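Core protein VP4 (Bluetongue virus, PDB 2JHP) acts as a multifunctional enzyme that caps the viral RNA, and is one of the five proteins forming the inner capsid. Local coordinates at residues I521-E526 / L555-M560; I474-W479 / P506-P511; L576-Q581 / R588-S593; H307-S312 / V361-V366. All coordinates share one frame; numbering follows the deposited sequence.

Contacts 1, 2 and 3 lie on one side of the chain's centre and contact 4 on the other, its centre 61 to 74 Å from theirs. Contacts 2 and 3 touch: their centres are 13 Å apart, W479 NE1 probably bonds to S593 O at 2.8 Å, and P510 CG packs on D589 CB at 3.8 Å. Contact 1 touches neither, its nearest atoms about 10 Å from contact 2 and about 9 Å from contact 3. Helix 470-480 of contact 2 reaches a guanine pocket through I474, which touches F117. Contact 4 lies at the end of strand 302-308, whose sheet also holds strands from the 179-268 region that forms an S-adenosylhomocysteine pocket.

Contact 1 of 4, residues I521-E526 / L555-M560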
loop_
_atom_site.group_PDB
_atom_site.type_symbol
_atom_site.label_atom_id
_atom_site.label_comp_id
_atom_site.label_asym_id
_atom_site.label_seq_id
_atom_site.Cartn_x
_atom_site.Cartn_y
_atom_site.Cartn_z
ATOM N N ILE A 521 -12.369 16.626 -17.137
ATOM C CA ILE A 521 -13.772 16.245 -17.219
ATOM C C ILE A 521 -14.600 17.140 -16.296
ATOM O O ILE A 521 -14.299 17.281 -15.107
ATOM C CB ILE A 521 -13.984 14.738 -16.880
ATOM C CG1 ILE A 521 -13.192 13.832 -17.844
ATOM C CG2 ILE A 521 -15.469 14.389 -16.856
ATOM C CD1 ILE A 521 -13.563 13.965 -19.323
ATOM N N GLY A 522 -15.624 17.764 -16.866
ATOM C CA GLY A 522 -16.506 18.617 -16.100
ATOM C C GLY A 522 -16.114 20.080 -16.081
ATOM O O GLY A 522 -16.814 20.905 -15.472
ATOM N N LEU A 523 -15.019 20.414 -16.764
ATOM C CA LEU A 523 -14.490 21.777 -16.770
ATOM C C LEU A 523 -15.535 22.852 -17.098
ATOM O O LEU A 523 -15.538 23.918 -16.483
ATOM C CB LEU A 523 -13.279 21.890 -17.706
ATOM C CG LEU A 523 -12.458 23.188 -17.647
ATOM C CD1 LEU A 523 -11.736 23.330 -16.311
ATOM C CD2 LEU A 523 -11.472 23.234 -18.797
ATOM N N ARG A 524 -16.417 22.570 -18.056
ATOM C CA ARG A 524 -17.426 23.554 -18.476
ATOM C C ARG A 524 -18.420 23.878 -17.365
ATOM O O ARG A 524 -18.716 25.039 -17.094
ATOM C CB ARG A 524 -18.173 23.078 -19.718
ATOM C CG ARG A 524 -17.294 22.992 -20.946
ATOM C CD ARG A 524 -18.039 23.532 -22.151
ATOM N NE ARG A 524 -17.122 24.071 -23.157
ATOM C CZ ARG A 524 -17.495 24.487 -24.364
ATOM N NH1 ARG A 524 -18.772 24.416 -24.730
ATOM N NH2 ARG A 524 -16.593 24.974 -25.210
ATOM N N VAL A 525 -18.919 22.832 -16.720
ATOM C CA VAL A 525 -19.797 22.978 -15.560
ATOM C C VAL A 525 -19.105 23.733 -14.434
ATOM O O VAL A 525 -19.701 24.586 -13.783
ATOM C CB VAL A 525 -20.330 21.609 -15.086
ATOM C CG1 VAL A 525 -20.767 21.669 -13.642
ATOM C CG2 VAL A 525 -21.487 21.182 -15.990
ATOM N N GLU A 526 -17.828 23.437 -14.253
ATOM C CA GLU A 526 -17.034 24.064 -13.205
ATOM C C GLU A 526 -16.836 25.575 -13.413
ATOM O O GLU A 526 -16.703 26.332 -12.446
ATOM C CB GLU A 526 -15.697 23.335 -13.074
ATOM C CG GLU A 526 -15.789 22.018 -12.318
ATOM C CD GLU A 526 -15.962 22.207 -10.809
ATOM O OE1 GLU A 526 -15.809 23.352 -10.315
ATOM O OE2 GLU A 526 -16.251 21.205 -10.120
ATOM N N LEU A 555 -6.996 27.868 -17.384
ATOM C CA LEU A 555 -6.061 27.752 -16.257
ATOM C C LEU A 555 -6.670 28.264 -14.951
ATOM O O LEU A 555 -6.489 27.665 -13.885
ATOM C CB LEU A 555 -4.741 28.487 -16.550
ATOM C CG LEU A 555 -3.591 28.227 -15.566
ATOM C CD1 LEU A 555 -3.082 26.786 -15.629
ATOM C CD2 LEU A 555 -2.451 29.191 -15.830
ATOM N N TYR A 556 -7.375 29.390 -15.060
ATOM C CA TYR A 556 -7.981 30.051 -13.924
ATOM C C TYR A 556 -9.068 29.157 -13.332
ATOM O O TYR A 556 -9.178 29.033 -12.108
ATOM C CB TYR A 556 -8.540 31.415 -14.335
ATOM C CG TYR A 556 -9.406 32.068 -13.278
ATOM C CD1 TYR A 556 -8.855 32.934 -12.326
ATOM C CD2 TYR A 556 -10.778 31.804 -13.218
ATOM C CE1 TYR A 556 -9.655 33.524 -11.348
ATOM C CE2 TYR A 556 -11.582 32.378 -12.249
ATOM C CZ TYR A 556 -11.026 33.239 -11.316
ATOM O OH TYR A 556 -11.850 33.807 -10.365
ATOM N N VAL A 557 -9.850 28.520 -14.201
ATOM C CA VAL A 557 -10.920 27.641 -13.744
ATOM C C VAL A 557 -10.363 26.367 -13.102
ATOM O O VAL A 557 -10.773 26.013 -11.998
ATOM C CB VAL A 557 -11.969 27.353 -14.848
ATOM C CG1 VAL A 557 -12.874 26.204 -14.453
ATOM C CG2 VAL A 557 -12.814 28.613 -15.123
ATOM N N THR A 558 -9.411 25.715 -13.775
ATOM C CA THR A 558 -8.794 24.485 -13.264
ATOM C C THR A 558 -8.253 24.677 -11.852
ATOM O O THR A 558 -8.543 23.870 -10.967
ATOM C CB THR A 558 -7.657 23.946 -14.178
ATOM O OG1 THR A 558 -6.795 25.023 -14.557
ATOM C CG2 THR A 558 -8.214 23.291 -15.437
ATOM N N LEU A 559 -7.498 25.755 -11.642
ATOM C CA LEU A 559 -6.983 26.099 -10.311
ATOM C C LEU A 559 -8.070 26.485 -9.283
ATOM O O LEU A 559 -8.142 25.922 -8.176
ATOM C CB LEU A 559 -5.972 27.233 -10.419
ATOM C CG LEU A 559 -4.569 26.867 -10.887
ATOM C CD1 LEU A 559 -3.775 28.145 -11.127
ATOM C CD2 LEU A 559 -3.879 25.970 -9.871
ATOM N N MET A 560 -8.916 27.436 -9.670
ATOM C CA MET A 560 -9.888 28.032 -8.775
ATOM C C MET A 560 -10.990 27.049 -8.397
ATOM O O MET A 560 -11.579 27.171 -7.336
ATOM C CB MET A 560 -10.463 29.292 -9.420
ATOM C CG MET A 560 -11.156 30.254 -8.468
ATOM S SD MET A 560 -10.048 31.119 -7.356
ATOM C CE MET A 560 -9.193 32.197 -8.488
#
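L523 and V557 carry most of this apolar contact. CD1 of L523 lies 3.6 Å from V557 CG1 and reaches T558 CG2 at the same distance, so a single leucine methyl touches two successive residues of the other helix at once. The side chain gets there because CG stands anti to the backbone N (chi1 -170°), which carries the methyl across at an oblique angle to both partners. V557 CG1 has a second, looser neighbour in E526, whose CB lies 4.3 Å away.

The two segments belong to helices 523-533 and 551-561 in the mainly helical C-terminal part of the chain. The pairing continues where V557 also touches S527 and L530, while the far side of helix 551-561 packs on helix 612-625 through L555 and L559. L523 is shared with W38 of helix 34-41.

In the backbone, G522 is the N-cap residue, and its O receives E526 N at 3.0 Å to close the first turn. Its positive phi (92°) would press a CB against the carbonyl O of I521, a conformation that calls for glycine. The T558 hydroxyl turns back into its own helix, within bonding reach of the backbone oxygens of H554 and L555, which leaves the CG2 methyl to meet the leucine.

Contact 2 of 4, residues I474-W479 / P506-P511; sequences ILFLMW and PIPDPP
P508 meets F476 and W479, two aromatic residues one turn apart on helix 470-480. That helix lies in the connection between strand 466-469, at one edge of a mixed seven-stranded sheet, and its neighbour 499-503; the sheet has the 3-2-1-4-5-7-6 order of Rossmann-like methyltransferases. The proline comes from the loop that leaves strand 499-503, so the contact ties this loop back to helix 470-480, which directly follows strand 466-469.

The interaction across the segments is entirely apolar. P508 CG comes to the edge of the F476 ring, close to the ring plane, 4.0 Å from CE1. The same CG is 4.0 Å from W479 CZ3, but it approaches the indole obliquely. Both aromatic side chains leave the helix with CG anti to the backbone N (chi1 -172° for F476, 177° for W479), which extends them side by side toward the loop. On the loop side, P506 to P508 have extended, polyproline-like backbone angles, and the pyrrolidine of P508 projects toward the helix.

W570 of helix 568-576 adds another ring: it meets F476 with the planes at about 65° and also touches W479 and P508. On another face of the helix, I474 lies on F117, a residue of a guanine pocket.

The polar end of W479 is used away from the proline, NE1 donating to S593 O. At the other end of the indole, benzo atom CH2 stands 4.0 Å from P508 CB.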
loop_
_atom_site.group_PDB
_atom_site.type_symbol
_atom_site.label_atom_id
_atom_site.label_comp_id
_atom_site.label_asym_id
_atom_site.label_seq_id
_atom_site.Cartn_x
_atom_site.Cartn_y
_atom_site.Cartn_z
ATOM N N ILE A 474 -1.659 6.757 -12.870
ATOM C CA ILE A 474 -1.713 5.389 -13.370
ATOM C C ILE A 474 -1.587 5.362 -14.900
ATOM O O ILE A 474 -0.832 4.573 -15.454
ATOM C CB ILE A 474 -2.989 4.664 -12.893
ATOM C CG1 ILE A 474 -2.940 4.410 -11.371
ATOM C CG2 ILE A 474 -3.233 3.386 -13.694
ATOM C CD1 ILE A 474 -2.127 3.177 -10.888
ATOM N N LEU A 475 -2.323 6.244 -15.563
ATOM C CA LEU A 475 -2.306 6.365 -17.008
ATOM C C LEU A 475 -0.923 6.767 -17.528
ATOM O O LEU A 475 -0.499 6.330 -18.601
ATOM C CB LEU A 475 -3.352 7.396 -17.432
ATOM C CG LEU A 475 -4.730 6.916 -17.908
ATOM C CD1 LEU A 475 -4.884 5.394 -17.941
ATOM C CD2 LEU A 475 -5.834 7.570 -17.120
ATOM N N PHE A 476 -0.233 7.607 -16.763
ATOM C CA PHE A 476 1.141 7.948 -17.052
ATOM C C PHE A 476 2.029 6.702 -17.025
ATOM O O PHE A 476 2.835 6.496 -17.933
ATOM C CB PHE A 476 1.658 8.988 -16.064
ATOM C CG PHE A 476 3.012 9.528 -16.416
ATOM C CD1 PHE A 476 3.152 10.497 -17.411
ATOM C CD2 PHE A 476 4.153 9.064 -15.771
ATOM C CE1 PHE A 476 4.392 11.003 -17.739
ATOM C CE2 PHE A 476 5.393 9.565 -16.096
ATOM C CZ PHE A 476 5.512 10.540 -17.082
ATOM N N LEU A 477 1.864 5.878 -15.995
ATOM C CA LEU A 477 2.666 4.666 -15.835
ATOM C C LEU A 477 2.265 3.591 -16.816
ATOM O O LEU A 477 3.110 2.831 -17.250
ATOM C CB LEU A 477 2.606 4.129 -14.389
ATOM C CG LEU A 477 3.216 5.033 -13.314
ATOM C CD1 LEU A 477 2.712 4.702 -11.913
ATOM C CD2 LEU A 477 4.730 4.974 -13.399
ATOM N N MET A 478 0.988 3.514 -17.164
ATOM C CA MET A 478 0.583 2.641 -18.256
ATOM C C MET A 478 1.428 2.969 -19.513
ATOM O O MET A 478 1.925 2.078 -20.212
ATOM C CB MET A 478 -0.903 2.767 -18.570
ATOM C CG MET A 478 -1.769 1.942 -17.654
ATOM S SD MET A 478 -3.508 1.996 -18.117
ATOM C CE MET A 478 -4.254 1.178 -16.715
ATOM N N TRP A 479 1.612 4.267 -19.740
ATOM C CA TRP A 479 2.195 4.809 -20.957
ATOM C C TRP A 479 3.720 4.711 -20.998
ATOM O O TRP A 479 4.285 4.381 -22.032
ATOM C CB TRP A 479 1.729 6.259 -21.083
ATOM C CG TRP A 479 2.254 7.045 -22.221
ATOM C CD1 TRP A 479 2.377 6.646 -23.507
ATOM C CD2 TRP A 479 2.676 8.409 -22.177
ATOM N NE1 TRP A 479 2.880 7.670 -24.277
ATOM C CE2 TRP A 479 3.070 8.766 -23.481
ATOM C CE3 TRP A 479 2.773 9.364 -21.153
ATOM C CZ2 TRP A 479 3.557 10.038 -23.794
ATOM C CZ3 TRP A 479 3.256 10.628 -21.461
ATOM C CH2 TRP A 479 3.649 10.951 -22.767
ATOM N N PRO A 506 10.933 12.533 -15.372
ATOM C CA PRO A 506 11.170 13.763 -16.136
ATOM C C PRO A 506 9.989 14.082 -17.037
ATOM O O PRO A 506 9.297 13.173 -17.491
ATOM C CB PRO A 506 12.437 13.444 -16.982
ATOM C CG PRO A 506 12.455 11.969 -17.117
ATOM C CD PRO A 506 11.802 11.426 -15.817
ATOM N N ILE A 507 9.764 15.372 -17.272
ATOM C CA ILE A 507 8.782 15.833 -18.248
ATOM C C ILE A 507 9.001 15.087 -19.559
ATOM O O ILE A 507 10.137 14.971 -20.010
ATOM C CB ILE A 507 8.913 17.352 -18.490
ATOM C CG1 ILE A 507 8.696 18.136 -17.189
ATOM C CG2 ILE A 507 7.937 17.806 -19.557
ATOM C CD1 ILE A 507 9.149 19.593 -17.238
ATOM N N PRO A 508 7.926 14.553 -20.166
ATOM C CA PRO A 508 8.084 13.857 -21.448
ATOM C C PRO A 508 8.624 14.763 -22.551
ATOM O O PRO A 508 8.520 15.987 -22.470
ATOM C CB PRO A 508 6.661 13.428 -21.794
ATOM C CG PRO A 508 5.941 13.405 -20.493
ATOM C CD PRO A 508 6.524 14.538 -19.715
ATOM N N ASP A 509 9.197 14.147 -23.577
ATOM C CA ASP A 509 9.898 14.875 -24.592
ATOM C C ASP A 509 9.795 14.165 -25.941
ATOM O O ASP A 509 10.414 13.109 -26.147
ATOM C CB ASP A 509 11.368 15.019 -24.179
ATOM C CG ASP A 509 12.247 15.475 -25.316
ATOM O OD1 ASP A 509 13.178 14.730 -25.682
ATOM O OD2 ASP A 509 11.982 16.564 -25.862
ATOM N N PRO A 510 9.075 14.770 -26.907
ATOM C CA PRO A 510 8.251 15.986 -26.880
ATOM C C PRO A 510 7.196 16.030 -25.803
ATOM O O PRO A 510 6.577 15.006 -25.522
ATOM C CB PRO A 510 7.608 16.023 -28.287
ATOM C CG PRO A 510 7.921 14.711 -28.917
ATOM C CD PRO A 510 9.187 14.236 -28.281
ATOM N N PRO A 511 7.010 17.211 -25.184
ATOM C CA PRO A 511 6.002 17.439 -24.147
ATOM C C PRO A 511 4.579 17.321 -24.699
ATOM O O PRO A 511 3.871 18.320 -24.835
ATOM C CB PRO A 511 6.301 18.867 -23.670
ATOM C CG PRO A 511 7.057 19.501 -24.779
ATOM C CD PRO A 511 7.814 18.420 -25.455
#

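Contact 3 of 4, residues L576-Q581 / R588-S593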
loop_
_atom_site.group_PDB
_atom_site.type_symbol
_atom_site.label_atom_id
_atom_site.label_comp_id
_atom_site.label_asym_id
_atom_site.label_seq_id
_atom_site.Cartn_x
_atom_site.Cartn_y
_atom_site.Cartn_z
ATOM N N LEU A 576 3.409 26.151 -24.623
ATOM C CA LEU A 576 4.299 27.090 -25.307
ATOM C C LEU A 576 5.213 26.415 -26.323
ATOM O O LEU A 576 5.303 26.852 -27.475
ATOM C CB LEU A 576 5.144 27.861 -24.291
ATOM C CG LEU A 576 4.431 28.334 -23.023
ATOM C CD1 LEU A 576 5.442 28.859 -22.018
ATOM C CD2 LEU A 576 3.366 29.381 -23.332
ATOM N N ASP A 577 5.883 25.350 -25.890
ATOM C CA ASP A 577 6.896 24.699 -26.708
ATOM C C ASP A 577 6.355 23.803 -27.820
ATOM O O ASP A 577 7.116 23.394 -28.696
ATOM C CB ASP A 577 7.856 23.890 -25.825
ATOM C CG ASP A 577 8.948 24.745 -25.195
ATOM O OD1 ASP A 577 9.734 24.187 -24.392
ATOM O OD2 ASP A 577 9.033 25.964 -25.498
ATOM N N TRP A 578 5.060 23.501 -27.805
ATOM C CA TRP A 578 4.573 22.379 -28.607
ATOM C C TRP A 578 3.371 22.588 -29.557
ATOM O O TRP A 578 3.280 21.896 -30.573
ATOM C CB TRP A 578 4.314 21.171 -27.688
ATOM C CG TRP A 578 3.964 19.912 -28.409
ATOM C CD1 TRP A 578 4.830 18.983 -28.893
ATOM C CD2 TRP A 578 2.649 19.444 -28.734
ATOM N NE1 TRP A 578 4.144 17.961 -29.500
ATOM C CE2 TRP A 578 2.800 18.218 -29.416
ATOM C CE3 TRP A 578 1.355 19.937 -28.505
ATOM C CZ2 TRP A 578 1.709 17.477 -29.880
ATOM C CZ3 TRP A 578 0.268 19.206 -28.973
ATOM C CH2 TRP A 578 0.453 17.986 -29.652
ATOM N N SER A 579 2.474 23.533 -29.268
ATOM C CA SER A 579 1.071 23.302 -29.643
ATOM C C SER A 579 0.218 23.995 -30.758
ATOM O O SER A 579 -0.616 23.295 -31.343
ATOM C CB SER A 579 0.225 23.308 -28.352
ATOM O OG SER A 579 0.127 24.610 -27.795
ATOM N N ALA A 580 0.406 25.262 -31.157
ATOM C CA ALA A 580 1.482 25.752 -32.039
ATOM C C ALA A 580 2.962 25.578 -31.689
ATOM O O ALA A 580 3.337 25.670 -30.510
ATOM C CB ALA A 580 1.206 27.258 -32.356
ATOM N N GLN A 581 3.806 25.294 -32.696
ATOM C CA GLN A 581 3.597 24.286 -33.770
ATOM C C GLN A 581 2.701 24.271 -35.047
ATOM O O GLN A 581 2.465 25.311 -35.689
ATOM C CB GLN A 581 3.884 22.881 -33.242
ATOM C CG GLN A 581 5.412 22.664 -33.162
ATOM C CD GLN A 581 5.819 21.199 -33.076
ATOM O OE1 GLN A 581 6.463 20.686 -34.015
ATOM N NE2 GLN A 581 5.460 20.518 -31.950
ATOM N N ARG A 588 2.072 12.605 -36.206
ATOM C CA ARG A 588 3.508 12.911 -35.944
ATOM C C ARG A 588 3.977 12.739 -34.491
ATOM O O ARG A 588 3.815 11.648 -33.941
ATOM C CB ARG A 588 4.018 14.181 -36.644
ATOM C CG ARG A 588 3.819 14.123 -38.155
ATOM C CD ARG A 588 5.020 14.610 -38.954
ATOM N NE ARG A 588 4.608 15.141 -40.261
ATOM C CZ ARG A 588 4.233 14.399 -41.304
ATOM N NH1 ARG A 588 4.219 13.068 -41.231
ATOM N NH2 ARG A 588 3.871 14.993 -42.434
ATOM N N ASP A 589 4.526 13.782 -33.862
ATOM C CA ASP A 589 5.150 13.616 -32.538
ATOM C C ASP A 589 4.226 13.075 -31.418
ATOM O O ASP A 589 4.602 13.059 -30.240
ATOM C CB ASP A 589 5.933 14.874 -32.111
ATOM C CG ASP A 589 5.094 16.127 -32.116
ATOM O OD1 ASP A 589 5.568 17.159 -32.660
ATOM O OD2 ASP A 589 3.970 16.088 -31.568
ATOM N N LEU A 590 3.040 12.599 -31.803
ATOM C CA LEU A 590 2.069 12.028 -30.867
ATOM C C LEU A 590 1.905 10.519 -31.065
ATOM O O LEU A 590 1.282 9.845 -30.226
ATOM C CB LEU A 590 0.725 12.756 -31.021
ATOM C CG LEU A 590 -0.476 12.593 -30.078
ATOM C CD1 LEU A 590 -1.094 13.951 -29.789
ATOM C CD2 LEU A 590 -1.525 11.640 -30.652
ATOM N N LYS A 591 2.517 9.995 -32.133
ATOM C CA LYS A 591 2.196 8.663 -32.662
ATOM C C LYS A 591 2.918 7.361 -32.203
ATOM O O LYS A 591 2.207 6.493 -31.687
ATOM C CB LYS A 591 1.983 8.714 -34.192
ATOM C CG LYS A 591 2.864 7.799 -35.056
ATOM C CD LYS A 591 2.400 6.336 -35.111
ATOM C CE LYS A 591 3.163 5.647 -36.287
ATOM N NZ LYS A 591 2.957 4.162 -36.296
ATOM N N ARG A 592 4.248 7.153 -32.302
ATOM C CA ARG A 592 5.416 8.073 -32.228
ATOM C C ARG A 592 5.782 8.256 -30.756
ATOM O O ARG A 592 6.776 7.697 -30.289
ATOM C CB ARG A 592 5.295 9.409 -32.981
ATOM C CG ARG A 592 6.381 10.449 -32.602
ATOM C CD ARG A 592 7.596 10.518 -33.580
ATOM N NE ARG A 592 8.853 10.755 -32.819
ATOM C CZ ARG A 592 9.263 11.936 -32.297
ATOM N NH1 ARG A 592 8.535 13.056 -32.443
ATOM N NH2 ARG A 592 10.390 11.978 -31.580
ATOM N N SER A 593 4.968 9.022 -30.036
ATOM C CA SER A 593 5.075 9.089 -28.585
ATOM C C SER A 593 4.211 7.998 -27.967
ATOM O O SER A 593 4.258 7.783 -26.749
ATOM C CB SER A 593 4.652 10.465 -28.059
ATOM O OG SER A 593 5.628 11.449 -28.371
#
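W578 and D589 are joined by a hydrogen bond from the indole NE1 to OD2, 2.8 Å long but bent to 130° at the hydrogen. The indole N-H comes in from above the carboxylate plane, 58° out of it. D589 turns CG between its backbone N and carbonyl carbon (chi1 56°), which carries the carboxylate toward the tryptophan. Its other oxygen, OD1, takes a weak bond from Q581 NE2 at 3.4 Å. The firmer bond of that amide nitrogen goes to the carbonyl of its own segment, W578 O, at 2.9 Å, so Q581 bridges the tryptophan backbone and the aspartate.

Both segments belong to the long irregular connection between helices 568-576 and 612-625. The backbone from R588 to K591 follows a type I beta turn, though R588 O is not placed with certainty, and D589 is on it. The main chain is held too: S593 OG donates to D589 O at 2.7 Å, from above the carbonyl plane. Beside the polar cluster, L590 CD1 lies obliquely to the indole, 4.3 Å from W578 CH2. P510 packs on D589, and P513 on W578, so the loop after strand 499-503 borders the bonded pair.

Contact 4 of 4, residues H307-S312 / V361-V366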
loop_
_atom_site.group_PDB
_atom_site.type_symbol
_atom_site.label_atom_id
_atom_site.label_comp_id
_atom_site.label_asym_id
_atom_site.label_seq_id
_atom_site.Cartn_x
_atom_site.Cartn_y
_atom_site.Cartn_z
ATOM N N HIS A 307 7.558 -20.170 25.963
ATOM C CA HIS A 307 7.469 -19.528 27.264
ATOM C C HIS A 307 6.216 -19.910 28.041
ATOM O O HIS A 307 5.224 -19.183 28.015
ATOM C CB HIS A 307 7.532 -18.008 27.105
ATOM C CG HIS A 307 7.852 -17.282 28.372
ATOM N ND1 HIS A 307 6.878 -16.810 29.224
ATOM C CD2 HIS A 307 9.039 -16.951 28.935
ATOM C CE1 HIS A 307 7.451 -16.214 30.254
ATOM N NE2 HIS A 307 8.761 -16.291 30.107
ATOM N N ARG A 308 6.256 -21.042 28.737
ATOM C CA ARG A 308 5.136 -21.412 29.619
ATOM C C ARG A 308 5.264 -20.711 30.967
ATOM O O ARG A 308 6.329 -20.719 31.576
ATOM C CB ARG A 308 4.955 -22.945 29.778
ATOM C CG ARG A 308 6.236 -23.789 29.792
ATOM C CD ARG A 308 6.666 -24.276 28.386
ATOM N NE ARG A 308 6.447 -25.707 28.201
ATOM C CZ ARG A 308 7.403 -26.628 28.269
ATOM N NH1 ARG A 308 8.665 -26.286 28.524
ATOM N NH2 ARG A 308 7.088 -27.901 28.091
ATOM N N ILE A 309 4.176 -20.075 31.398
ATOM C CA ILE A 309 4.104 -19.425 32.708
ATOM C C ILE A 309 3.892 -20.462 33.811
ATOM O O ILE A 309 2.938 -21.244 33.751
ATOM C CB ILE A 309 2.951 -18.410 32.785
ATOM C CG1 ILE A 309 2.782 -17.704 31.443
ATOM C CG2 ILE A 309 3.186 -17.418 33.937
ATOM C CD1 ILE A 309 1.368 -17.249 31.140
ATOM N N PRO A 310 4.787 -20.471 34.817
ATOM C CA PRO A 310 4.713 -21.371 35.981
ATOM C C PRO A 310 3.461 -21.151 36.845
ATOM O O PRO A 310 2.845 -20.083 36.786
ATOM C CB PRO A 310 5.978 -21.024 36.771
ATOM C CG PRO A 310 6.354 -19.640 36.319
ATOM C CD PRO A 310 5.976 -19.596 34.869
ATOM N N ASN A 311 3.092 -22.156 37.632
ATOM C CA ASN A 311 1.901 -22.072 38.471
ATOM C C ASN A 311 2.246 -21.712 39.906
ATOM O O ASN A 311 1.517 -20.973 40.570
ATOM C CB ASN A 311 1.133 -23.396 38.446
ATOM C CG ASN A 311 0.707 -23.804 37.045
ATOM O OD1 ASN A 311 0.887 -23.055 36.071
ATOM N ND2 ASN A 311 0.132 -25.004 36.940
ATOM N N SER A 312 3.371 -22.247 40.369
ATOM C CA SER A 312 3.818 -22.072 41.742
ATOM C C SER A 312 4.425 -20.690 41.970
ATOM O O SER A 312 4.089 -20.015 42.941
ATOM C CB SER A 312 4.824 -23.163 42.100
ATOM O OG SER A 312 4.360 -24.425 41.650
ATOM N N VAL A 361 9.454 -10.843 35.809
ATOM C CA VAL A 361 8.083 -10.976 35.315
ATOM C C VAL A 361 7.097 -11.388 36.416
ATOM O O VAL A 361 7.312 -12.375 37.126
ATOM C CB VAL A 361 8.002 -11.897 34.046
ATOM C CG1 VAL A 361 9.098 -12.952 34.051
ATOM C CG2 VAL A 361 6.629 -12.531 33.889
ATOM N N VAL A 362 6.032 -10.601 36.565
ATOM C CA VAL A 362 4.957 -10.924 37.500
ATOM C C VAL A 362 3.927 -11.786 36.787
ATOM O O VAL A 362 3.266 -11.330 35.851
ATOM C CB VAL A 362 4.247 -9.674 38.095
ATOM C CG1 VAL A 362 3.674 -10.004 39.479
ATOM C CG2 VAL A 362 5.192 -8.470 38.201
ATOM N N SER A 363 3.807 -13.031 37.240
ATOM C CA SER A 363 2.864 -13.998 36.685
ATOM C C SER A 363 1.495 -13.394 36.395
ATOM O O SER A 363 0.970 -13.556 35.298
ATOM C CB SER A 363 2.720 -15.197 37.622
ATOM O OG SER A 363 3.962 -15.854 37.784
ATOM N N ARG A 364 0.951 -12.681 37.379
ATOM C CA ARG A 364 -0.377 -12.064 37.315
ATOM C C ARG A 364 -0.633 -11.200 36.069
ATOM O O ARG A 364 -1.732 -11.238 35.503
ATOM C CB ARG A 364 -0.604 -11.235 38.581
ATOM C CG ARG A 364 -1.739 -10.223 38.490
ATOM C CD ARG A 364 -1.596 -9.106 39.536
ATOM N NE ARG A 364 -1.726 -9.595 40.907
ATOM C CZ ARG A 364 -0.710 -9.859 41.728
ATOM N NH1 ARG A 364 0.551 -9.679 41.338
ATOM N NH2 ARG A 364 -0.964 -10.297 42.960
ATOM N N ASP A 365 0.363 -10.417 35.656
ATOM C CA ASP A 365 0.204 -9.498 34.533
ATOM C C ASP A 365 0.424 -10.233 33.217
ATOM O O ASP A 365 -0.088 -9.845 32.153
ATOM C CB ASP A 365 1.181 -8.334 34.665
ATOM C CG ASP A 365 0.924 -7.503 35.900
ATOM O OD1 ASP A 365 -0.166 -6.894 36.001
ATOM O OD2 ASP A 365 1.816 -7.460 36.771
ATOM N N VAL A 366 1.202 -11.303 33.312
ATOM C CA VAL A 366 1.452 -12.192 32.201
ATOM C C VAL A 366 0.300 -13.212 32.101
ATOM O O VAL A 366 0.088 -13.844 31.069
ATOM C CB VAL A 366 2.882 -12.792 32.344
ATOM C CG1 VAL A 366 2.888 -14.296 32.249
ATOM C CG2 VAL A 366 3.833 -12.159 31.311
#
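I309 and V366 meet as purely aliphatic side chains, with no flat group's face or edge between them. The imidazole of H307 stays farther back, its NE2 5.2 Å from V361 CG1. The touching is concentrated on one valine methyl: V366 CG1 lies 3.5 Å from I309 CD1, equally near CG1, and 3.6 Å from CG2, so the methyl sits against one flank of the isoleucine, over both branches. The two side chains run antiparallel as they pass. V366 has chi1 at 128°, far from a staggered value, so the rotamer may be uncertain.

S363 adds a looser contact, OG to I309 CG2 at 4.2 Å; its hydroxyl is engaged with K313 O. V362 is the N-cap residue of the helix, and its O accepts from both D365 N and V366 N, fixing the first turn that holds the valine in place.

I309 follows strand 302-308 of a mixed seven-stranded sheet with the strand order of Rossmann-like methyltransferases, and its backbone pairs with Y334. The partner segment runs from strand 357-362, which pairs antiparallel with strand 315-320, into helix 363-373, whose R367 and V370 also touch I309, while helix 280-295 packs against H307 and P310.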